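Local structure of N-ACETYLMURAMOYL-L-ALANINE AMIDASE CwlV (Paenibacillus polymyxa, 1JWQ) at residues A[2-7]-A[45-50]; A[8-13]-A[24-29]; A[104-109]-A[121-126]. The protein is the zinc-binding catalytic domain of a probable N-acetylmuramoyl-L-alanine amidase, which would cleave the bond between the glycan and the peptide stem of bacterial cell-wall peptidoglycan. One frame throughout, in Å; residues are numbered along the deposited sequence.

Interaction 1 (A[2-7]-A[45-50]); sequences KVVVID and PKLEVV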
loop_
_atom_site.group_PDB
_atom_site.type_symbol
_atom_site.label_atom_id
_atom_site.label_comp_id
_atom_site.label_asym_id
_atom_site.label_seq_id
_atom_site.Cartn_x
_atom_site.Cartn_y
_atom_site.Cartn_z
ATOM N N LYS A 2 14.065 -6.032 -11.914
ATOM C CA LYS A 2 13.036 -5.005 -11.861
ATOM C C LYS A 2 12.963 -4.517 -10.422
ATOM O O LYS A 2 12.924 -5.315 -9.485
ATOM C CB LYS A 2 11.689 -5.568 -12.320
ATOM C CG LYS A 2 11.692 -5.980 -13.787
ATOM C CD LYS A 2 10.302 -6.305 -14.305
ATOM C CE LYS A 2 10.346 -6.603 -15.800
ATOM N NZ LYS A 2 8.988 -6.814 -16.377
ATOM N N VAL A 3 12.967 -3.200 -10.256
ATOM C CA VAL A 3 12.929 -2.589 -8.937
ATOM C C VAL A 3 11.509 -2.283 -8.494
ATOM O O VAL A 3 10.727 -1.684 -9.232
ATOM C CB VAL A 3 13.763 -1.292 -8.920
ATOM C CG1 VAL A 3 13.665 -0.617 -7.571
ATOM C CG2 VAL A 3 15.214 -1.616 -9.245
ATOM N N VAL A 4 11.193 -2.699 -7.274
ATOM C CA VAL A 4 9.874 -2.487 -6.698
ATOM C C VAL A 4 10.019 -1.666 -5.426
ATOM O O VAL A 4 10.703 -2.080 -4.494
ATOM C CB VAL A 4 9.210 -3.832 -6.331
ATOM C CG1 VAL A 4 7.829 -3.589 -5.718
ATOM C CG2 VAL A 4 9.106 -4.708 -7.565
ATOM N N VAL A 5 9.385 -0.499 -5.385
ATOM C CA VAL A 5 9.468 0.328 -4.191
ATOM C C VAL A 5 8.145 0.253 -3.448
ATOM O O VAL A 5 7.087 0.505 -4.017
ATOM C CB VAL A 5 9.804 1.799 -4.536
ATOM C CG1 VAL A 5 9.676 2.678 -3.289
ATOM C CG2 VAL A 5 11.224 1.884 -5.076
ATOM N N ILE A 6 8.223 -0.138 -2.181
ATOM C CA ILE A 6 7.048 -0.252 -1.333
ATOM C C ILE A 6 7.161 0.849 -0.299
ATOM O O ILE A 6 8.149 0.936 0.430
ATOM C CB ILE A 6 6.991 -1.607 -0.613
ATOM C CG1 ILE A 6 7.040 -2.745 -1.636
ATOM C CG2 ILE A 6 5.725 -1.685 0.236
ATOM C CD1 ILE A 6 5.856 -2.799 -2.577
ATOM N N ASP A 7 6.131 1.681 -0.247
ATOM C CA ASP A 7 6.094 2.814 0.651
ATOM C C ASP A 7 5.028 2.661 1.728
ATOM O O ASP A 7 3.827 2.702 1.437
ATOM C CB ASP A 7 5.836 4.075 -0.180
ATOM C CG ASP A 7 5.690 5.312 0.667
ATOM O OD1 ASP A 7 4.632 5.967 0.573
ATOM O OD2 ASP A 7 6.629 5.621 1.422
ATOM N N PRO A 45 13.927 -13.846 -7.399
ATOM C CA PRO A 45 15.223 -13.331 -7.847
ATOM C C PRO A 45 15.164 -12.333 -9.010
ATOM O O PRO A 45 16.154 -11.674 -9.313
ATOM C CB PRO A 45 15.993 -14.605 -8.203
ATOM C CG PRO A 45 14.920 -15.513 -8.695
ATOM C CD PRO A 45 13.805 -15.287 -7.689
ATOM N N LYS A 46 14.009 -12.222 -9.655
ATOM C CA LYS A 46 13.856 -11.293 -10.769
ATOM C C LYS A 46 13.500 -9.902 -10.258
ATOM O O LYS A 46 13.413 -8.946 -11.032
ATOM C CB LYS A 46 12.757 -11.771 -11.719
ATOM C CG LYS A 46 13.044 -13.100 -12.401
ATOM C CD LYS A 46 11.907 -13.485 -13.329
ATOM C CE LYS A 46 12.152 -14.831 -13.993
ATOM N NZ LYS A 46 11.037 -15.177 -14.919
ATOM N N LEU A 47 13.300 -9.794 -8.951
ATOM C CA LEU A 47 12.930 -8.523 -8.340
ATOM C C LEU A 47 13.929 -7.987 -7.330
ATOM O O LEU A 47 14.633 -8.739 -6.658
ATOM C CB LEU A 47 11.575 -8.654 -7.641
ATOM C CG LEU A 47 10.351 -9.013 -8.485
ATOM C CD1 LEU A 47 9.154 -9.191 -7.561
ATOM C CD2 LEU A 47 10.082 -7.916 -9.514
ATOM N N GLU A 48 13.972 -6.666 -7.231
ATOM C CA GLU A 48 14.824 -5.979 -6.280
ATOM C C GLU A 48 13.844 -5.111 -5.503
ATOM O O GLU A 48 13.400 -4.077 -5.994
ATOM C CB GLU A 48 15.851 -5.111 -7.006
ATOM C CG GLU A 48 16.756 -4.325 -6.080
ATOM C CD GLU A 48 17.858 -3.599 -6.827
ATOM O OE1 GLU A 48 18.559 -2.786 -6.194
ATOM O OE2 GLU A 48 18.025 -3.848 -8.042
ATOM N N VAL A 49 13.491 -5.550 -4.298
ATOM C CA VAL A 49 12.527 -4.827 -3.475
ATOM C C VAL A 49 13.167 -3.804 -2.554
ATOM O O VAL A 49 14.078 -4.117 -1.788
ATOM C CB VAL A 49 11.698 -5.810 -2.623
ATOM C CG1 VAL A 49 10.620 -5.057 -1.855
ATOM C CG2 VAL A 49 11.083 -6.869 -3.522
ATOM N N VAL A 50 12.676 -2.573 -2.631
ATOM C CA VAL A 50 13.194 -1.494 -1.809
ATOM C C VAL A 50 12.057 -0.837 -1.045
ATOM O O VAL A 50 11.053 -0.450 -1.633
ATOM C CB VAL A 50 13.882 -0.417 -2.672
ATOM C CG1 VAL A 50 14.322 0.750 -1.792
ATOM C CG2 VAL A 50 15.085 -1.019 -3.400
#
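Lys-2 to Ile-6 and Lys-46 to Val-50 form a parallel β-sheet pairing at one margin of the central sheet, where strand 47-51 is the outermost strand beside strand 2-8. The two short segments run in the same direction at 24° to each other, with axes 4.6 Å apart at closest. Five backbone hydrogen bonds stitch them together, beginning with Lys-2 N to Lys-46 O and ending with Ile-6 N to Val-50 O. The straightest is Val-50 N to Val-4 O (2.8 Å, 176° at the hydrogen), whose donor sits almost in line with the carbonyl. Between these bonds CA-H...O contacts fill in, such as Val-5 CA to Val-50 O at 3.1 Å.

Side chains meet on both faces. On the face of Lys-2, Val-4, Leu-47 and Val-49, CD2 of Leu-47 reaches aslant to CG2 of Val-4 (3.9 Å). This methyl of Val-4 is the one beside its own backbone N, since CG1 takes the position opposite that nitrogen (chi1 180°). The apolar groups suit a face roofed by helices, while NZ of Lys-2, at the end of an extended chain, bonds Leu-176 O. On the other face Glu-48 and Val-3 lie alongside each other, and OE2 of the extended glutamate comes to 3.8 Å from CG2 of Val-3. A charged residue is tolerable at this exposed position on the margin. The β-branched Val-3, Val-4, Val-5, Val-49 and Val-50 suit extended strands.

The pairing completes a β-α-β unit: helix 26-42 links the strands and packs back on Leu-47 and Val-49 through Leu-41, helix 158-176 covers Val-4 through Ile-172 and Leu-176, and strand 75-82 flanks strand 2-8 on its other edge.

Interaction 2 (A[8-13]-A[24-29]); sequences AGHGAK and NYEKTF. With ZN (zinc ion), chain B.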
loop_
_atom_site.group_PDB
_atom_site.type_symbol
_atom_site.label_atom_id
_atom_site.label_comp_id
_atom_site.label_asym_id
_atom_site.label_seq_id
_atom_site.Cartn_x
_atom_site.Cartn_y
_atom_site.Cartn_z
ATOM N N ALA A 8 5.473 2.465 2.967
ATOM C CA ALA A 8 4.562 2.338 4.101
ATOM C C ALA A 8 4.243 3.767 4.508
ATOM O O ALA A 8 5.106 4.479 5.010
ATOM C CB ALA A 8 5.244 1.603 5.251
ATOM N N GLY A 9 3.004 4.184 4.281
ATOM C CA GLY A 9 2.617 5.541 4.602
ATOM C C GLY A 9 2.871 5.988 6.027
ATOM O O GLY A 9 2.799 5.195 6.968
ATOM N N HIS A 10 3.190 7.270 6.170
ATOM C CA HIS A 10 3.417 7.889 7.469
ATOM C C HIS A 10 4.624 7.332 8.214
ATOM O O HIS A 10 5.520 6.746 7.609
ATOM C CB HIS A 10 2.146 7.738 8.298
ATOM C CG HIS A 10 0.905 8.059 7.526
ATOM N ND1 HIS A 10 0.619 9.332 7.082
ATOM C CD2 HIS A 10 -0.062 7.257 7.020
ATOM C CE1 HIS A 10 -0.469 9.298 6.332
ATOM N NE2 HIS A 10 -0.900 8.053 6.277
ATOM N N GLY A 11 4.652 7.536 9.527
ATOM C CA GLY A 11 5.764 7.035 10.312
ATOM C C GLY A 11 6.274 8.022 11.340
ATOM O O GLY A 11 6.221 9.236 11.135
ATOM N N ALA A 12 6.770 7.488 12.449
ATOM C CA ALA A 12 7.306 8.300 13.532
ATOM C C ALA A 12 6.261 9.295 14.025
ATOM O O ALA A 12 5.162 8.902 14.414
ATOM C CB ALA A 12 8.563 9.029 13.062
ATOM N N LYS A 13 6.598 10.581 14.002
ATOM C CA LYS A 13 5.676 11.608 14.468
ATOM C C LYS A 13 4.350 11.599 13.715
ATOM O O LYS A 13 3.340 12.059 14.240
ATOM C CB LYS A 13 6.326 12.994 14.386
ATOM C CG LYS A 13 6.785 13.414 12.999
ATOM C CD LYS A 13 7.458 14.778 13.058
ATOM C CE LYS A 13 7.896 15.244 11.681
ATOM N NZ LYS A 13 8.576 16.567 11.731
ATOM N N ASN A 24 -4.706 1.659 18.007
ATOM C CA ASN A 24 -3.922 1.350 16.813
ATOM C C ASN A 24 -3.661 2.576 15.945
ATOM O O ASN A 24 -4.516 3.452 15.815
ATOM C CB ASN A 24 -4.639 0.299 15.964
ATOM C CG ASN A 24 -4.895 -0.988 16.714
ATOM O OD1 ASN A 24 -6.040 -1.413 16.862
ATOM N ND2 ASN A 24 -3.830 -1.620 17.188
ATOM N N TYR A 25 -2.475 2.618 15.347
ATOM C CA TYR A 25 -2.070 3.713 14.463
ATOM C C TYR A 25 -1.914 3.174 13.051
ATOM O O TYR A 25 -1.429 2.065 12.859
ATOM C CB TYR A 25 -0.722 4.289 14.899
ATOM C CG TYR A 25 -0.760 5.150 16.137
ATOM C CD1 TYR A 25 0.379 5.306 16.929
ATOM C CD2 TYR A 25 -1.918 5.840 16.501
ATOM C CE1 TYR A 25 0.368 6.127 18.051
ATOM C CE2 TYR A 25 -1.940 6.665 17.622
ATOM C CZ TYR A 25 -0.795 6.803 18.391
ATOM O OH TYR A 25 -0.809 7.619 19.499
ATOM N N GLU A 26 -2.311 3.968 12.064
ATOM C CA GLU A 26 -2.188 3.550 10.674
ATOM C C GLU A 26 -0.731 3.256 10.301
ATOM O O GLU A 26 -0.453 2.307 9.568
ATOM C CB GLU A 26 -2.734 4.641 9.749
ATOM C CG GLU A 26 -2.550 4.339 8.269
ATOM C CD GLU A 26 -2.796 5.546 7.393
ATOM O OE1 GLU A 26 -2.479 5.475 6.184
ATOM O OE2 GLU A 26 -3.308 6.566 7.912
ATOM N N LYS A 27 0.197 4.072 10.799
ATOM C CA LYS A 27 1.611 3.881 10.483
ATOM C C LYS A 27 2.089 2.478 10.826
ATOM O O LYS A 27 2.932 1.908 10.128
ATOM C CB LYS A 27 2.483 4.911 11.220
ATOM C CG LYS A 27 2.480 4.789 12.739
ATOM C CD LYS A 27 3.563 5.671 13.361
ATOM C CE LYS A 27 3.645 5.478 14.874
ATOM N NZ LYS A 27 4.807 6.215 15.476
ATOM N N THR A 28 1.544 1.931 11.906
ATOM C CA THR A 28 1.893 0.595 12.374
ATOM C C THR A 28 1.419 -0.439 11.359
ATOM O O THR A 28 2.155 -1.358 10.999
ATOM C CB THR A 28 1.223 0.315 13.733
ATOM O OG1 THR A 28 1.513 1.395 14.630
ATOM C CG2 THR A 28 1.738 -0.984 14.330
ATOM N N PHE A 29 0.177 -0.286 10.912
ATOM C CA PHE A 29 -0.394 -1.185 9.920
ATOM C C PHE A 29 0.393 -1.109 8.611
ATOM O O PHE A 29 0.747 -2.133 8.032
ATOM C CB PHE A 29 -1.854 -0.814 9.647
ATOM C CG PHE A 29 -2.467 -1.565 8.493
ATOM C CD1 PHE A 29 -2.871 -2.885 8.637
ATOM C CD2 PHE A 29 -2.619 -0.950 7.251
ATOM C CE1 PHE A 29 -3.418 -3.588 7.566
ATOM C CE2 PHE A 29 -3.165 -1.642 6.175
ATOM C CZ PHE A 29 -3.566 -2.968 6.333
HETATM ZN ZN ZN B . -2.441 7.205 5.106
HETATM O O HOH W 1 -4.399 7.069 4.621
HETATM O O HOH W 2 -2.664 9.146 3.982
#
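His-10 and Glu-26 meet at a zinc ion, which NE2 of the imidazole binds at 2.1 Å and OE1 of the carboxylate at 2.0 Å. OE1 lies at the edge of the histidine ring, in its plane, while the ring and carboxylate planes are turned 74° apart. The two ligand atoms, NE2 of His-10 and OE1 of Glu-26, are only 3.0 Å from each other because they share the metal. With CG anti to the backbone N (chi1 176°) and the chain extended beyond it, Glu-26 carries its carboxylate from the start of helix 26-42 to the ion. Second-shell bonds hold both ligands: Asp-14 OD2 accepts from His-10 ND1, and Ala-17 N donates to Glu-26 OE2.

Across the two segments, hydrogen bonding and charge centre on Lys-27. NZ bonds Ala-12 O at 2.9 Å, well off the carbonyl axis (121° at the oxygen), while also pairing with Asp-56. A methionine here would probably leave Asp-56 without this cationic mate and Ala-12 O without its donor.

Packing is modest: CB of Lys-27 rests 3.8 Å from Gly-11 N, where the backbone angles call for glycine.

His-80 and two waters complete the metal site, a His-Glu-His zinc centre characteristic of the Amidase_3 family.

Interaction 3 (A[104-109]-A[121-126]); sequences FANVMH and RGIRYG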
loop_
_atom_site.group_PDB
_atom_site.type_symbol
_atom_site.label_atom_id
_atom_site.label_comp_id
_atom_site.label_asym_id
_atom_site.label_seq_id
_atom_site.Cartn_x
_atom_site.Cartn_y
_atom_site.Cartn_z
ATOM N N PHE A 104 -1.423 -0.698 -14.123
ATOM C CA PHE A 104 -0.920 -1.295 -12.898
ATOM C C PHE A 104 -2.019 -1.291 -11.832
ATOM O O PHE A 104 -2.205 -2.277 -11.128
ATOM C CB PHE A 104 0.318 -0.523 -12.428
ATOM C CG PHE A 104 0.909 -1.026 -11.137
ATOM C CD1 PHE A 104 0.916 -2.385 -10.829
ATOM C CD2 PHE A 104 1.493 -0.135 -10.246
ATOM C CE1 PHE A 104 1.503 -2.845 -9.642
ATOM C CE2 PHE A 104 2.082 -0.579 -9.062
ATOM C CZ PHE A 104 2.086 -1.941 -8.760
ATOM N N ALA A 105 -2.753 -0.190 -11.710
ATOM C CA ALA A 105 -3.828 -0.136 -10.721
ATOM C C ALA A 105 -4.845 -1.247 -10.999
ATOM O O ALA A 105 -5.322 -1.910 -10.079
ATOM C CB ALA A 105 -4.517 1.227 -10.752
ATOM N N ASN A 106 -5.171 -1.451 -12.273
ATOM C CA ASN A 106 -6.125 -2.492 -12.648
ATOM C C ASN A 106 -5.619 -3.877 -12.248
ATOM O O ASN A 106 -6.350 -4.659 -11.644
ATOM C CB ASN A 106 -6.395 -2.468 -14.158
ATOM C CG ASN A 106 -7.187 -1.246 -14.593
ATOM O OD1 ASN A 106 -8.157 -0.859 -13.946
ATOM N ND2 ASN A 106 -6.785 -0.643 -15.709
ATOM N N VAL A 107 -4.372 -4.185 -12.589
ATOM C CA VAL A 107 -3.815 -5.489 -12.241
ATOM C C VAL A 107 -3.720 -5.615 -10.723
ATOM O O VAL A 107 -4.148 -6.615 -10.148
ATOM C CB VAL A 107 -2.419 -5.698 -12.879
ATOM C CG1 VAL A 107 -1.810 -7.026 -12.418
ATOM C CG2 VAL A 107 -2.546 -5.683 -14.400
ATOM N N MET A 108 -3.171 -4.596 -10.069
ATOM C CA MET A 108 -3.046 -4.633 -8.615
ATOM C C MET A 108 -4.394 -4.892 -7.944
ATOM O O MET A 108 -4.521 -5.788 -7.111
ATOM C CB MET A 108 -2.462 -3.316 -8.094
ATOM C CG MET A 108 -2.450 -3.203 -6.576
ATOM S SD MET A 108 -1.499 -4.521 -5.777
ATOM C CE MET A 108 0.148 -3.857 -5.949
ATOM N N HIS A 109 -5.404 -4.116 -8.312
ATOM C CA HIS A 109 -6.726 -4.271 -7.713
ATOM C C HIS A 109 -7.285 -5.676 -7.916
ATOM O O HIS A 109 -7.947 -6.218 -7.038
ATOM C CB HIS A 109 -7.702 -3.248 -8.300
ATOM C CG HIS A 109 -8.889 -2.986 -7.428
ATOM N ND1 HIS A 109 -8.788 -2.372 -6.199
ATOM C CD2 HIS A 109 -10.203 -3.271 -7.600
ATOM C CE1 HIS A 109 -9.987 -2.289 -5.651
ATOM N NE2 HIS A 109 -10.863 -2.827 -6.480
ATOM N N ARG A 121 -14.346 -1.057 -3.035
ATOM C CA ARG A 121 -14.672 0.320 -3.371
ATOM C C ARG A 121 -14.046 0.739 -4.702
ATOM O O ARG A 121 -14.117 1.903 -5.097
ATOM C CB ARG A 121 -14.229 1.254 -2.244
ATOM C CG ARG A 121 -14.903 0.974 -0.899
ATOM C CD ARG A 121 -14.371 1.930 0.157
ATOM N NE ARG A 121 -14.662 3.309 -0.212
ATOM C CZ ARG A 121 -15.667 4.022 0.283
ATOM N NH1 ARG A 121 -16.480 3.487 1.188
ATOM N NH2 ARG A 121 -15.873 5.258 -0.150
ATOM N N GLY A 122 -13.433 -0.225 -5.385
ATOM C CA GLY A 122 -12.846 0.019 -6.690
ATOM C C GLY A 122 -11.563 0.812 -6.822
ATOM O O GLY A 122 -10.866 1.095 -5.843
ATOM N N ILE A 123 -11.259 1.157 -8.071
ATOM C CA ILE A 123 -10.074 1.926 -8.432
ATOM C C ILE A 123 -10.520 3.363 -8.648
ATOM O O ILE A 123 -11.453 3.623 -9.407
ATOM C CB ILE A 123 -9.445 1.367 -9.721
ATOM C CG1 ILE A 123 -9.071 -0.103 -9.501
ATOM C CG2 ILE A 123 -8.219 2.179 -10.103
ATOM C CD1 ILE A 123 -8.710 -0.854 -10.771
ATOM N N ARG A 124 -9.851 4.295 -7.980
ATOM C CA ARG A 124 -10.230 5.698 -8.071
ATOM C C ARG A 124 -9.056 6.629 -8.322
ATOM O O ARG A 124 -7.905 6.285 -8.064
ATOM C CB ARG A 124 -10.904 6.116 -6.763
ATOM C CG ARG A 124 -11.878 5.080 -6.219
ATOM C CD ARG A 124 -12.481 5.524 -4.897
ATOM N NE ARG A 124 -13.650 4.720 -4.559
ATOM C CZ ARG A 124 -14.675 5.160 -3.838
ATOM N NH1 ARG A 124 -14.670 6.402 -3.374
ATOM N NH2 ARG A 124 -15.708 4.365 -3.594
ATOM N N TYR A 125 -9.363 7.818 -8.827
ATOM C CA TYR A 125 -8.338 8.813 -9.063
ATOM C C TYR A 125 -8.076 9.472 -7.720
ATOM O O TYR A 125 -9.007 9.755 -6.966
ATOM C CB TYR A 125 -8.809 9.872 -10.066
ATOM C CG TYR A 125 -7.899 11.081 -10.121
ATOM C CD1 TYR A 125 -8.142 12.203 -9.325
ATOM C CD2 TYR A 125 -6.778 11.090 -10.941
ATOM C CE1 TYR A 125 -7.287 13.304 -9.351
ATOM C CE2 TYR A 125 -5.915 12.184 -10.974
ATOM C CZ TYR A 125 -6.177 13.286 -10.177
ATOM O OH TYR A 125 -5.326 14.362 -10.211
ATOM N N GLY A 126 -6.804 9.690 -7.414
ATOM C CA GLY A 126 -6.444 10.330 -6.166
ATOM C C GLY A 126 -5.252 11.235 -6.395
ATOM O O GLY A 126 -4.204 10.782 -6.860
#
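Ile-123 makes the largest contribution to this contact, projecting from strand 120-125 onto the flank of helix 102-116, where it meets Ala-105, Asn-106 and His-109. Its CG1 lies over one face of the His-109 imidazole, 3.9 Å from the ring centroid and 27° off the normal, a CH-pi contact. With CG1 anti to the carbonyl carbon (chi1 -59°) and the chain extended to CD1, the isoleucine runs counter to the histidine, CD1 ending 3.6 Å from CB of His-109. CD1 also comes to 3.2 Å from OD1 of Asn-106, a close van der Waals contact, the two side chains crossing at about a right angle. The other branch, CG2, touches CB of Ala-105 at 3.9 Å. An alanine suits this spot because its small methyl lets the isoleucine come near the helix.

His-109, the second large contributor, reaches from the helix toward the strand with CG anti to the backbone N. NE2 comes within 3.5 Å of Gly-122 CA, so the ring lies against backbone there. The positive phi at this position favours glycine. Both imidazole nitrogens are engaged, ND1 with Thr-94 and NE2 with Asp-120, which fixes the ring's rotation. Asp-120 also takes the Gly-122 N-H.

The helix and strand segments run nearly antiparallel, at 162° with the segment axes 9.0 Å apart at closest, within the β-α-β unit of strand 92-96, helix 102-116 and strand 120-125. Strand 92-96 pairs with this outermost strand, and the helix also packs on strand 138-145 through Ala-105 and on helix 158-176 through Met-108.

In the fold
Interactions 1 and 3 lie toward the two margins of one mixed sheet, each within a β-α-β unit; all three contacts are partly buried, none being wholly core or wholly surface. Interaction 1 joins strand to strand, so backbone hydrogen bonds dominate, whereas interaction 3 sets a helix on a strand and relies on side-chain packing, with no hydrogen bond between its segments. Interaction 2 is nested in the chain between the paired strands of interaction 1: 8-13 continues directly from 2-7, and 24-29 begins the connecting helix. Its chemistry is metal coordination and charge. Centres 20 to 22 Å apart separate the three, and interaction 3 stands away from the zinc site, across the chain's centre from interaction 2.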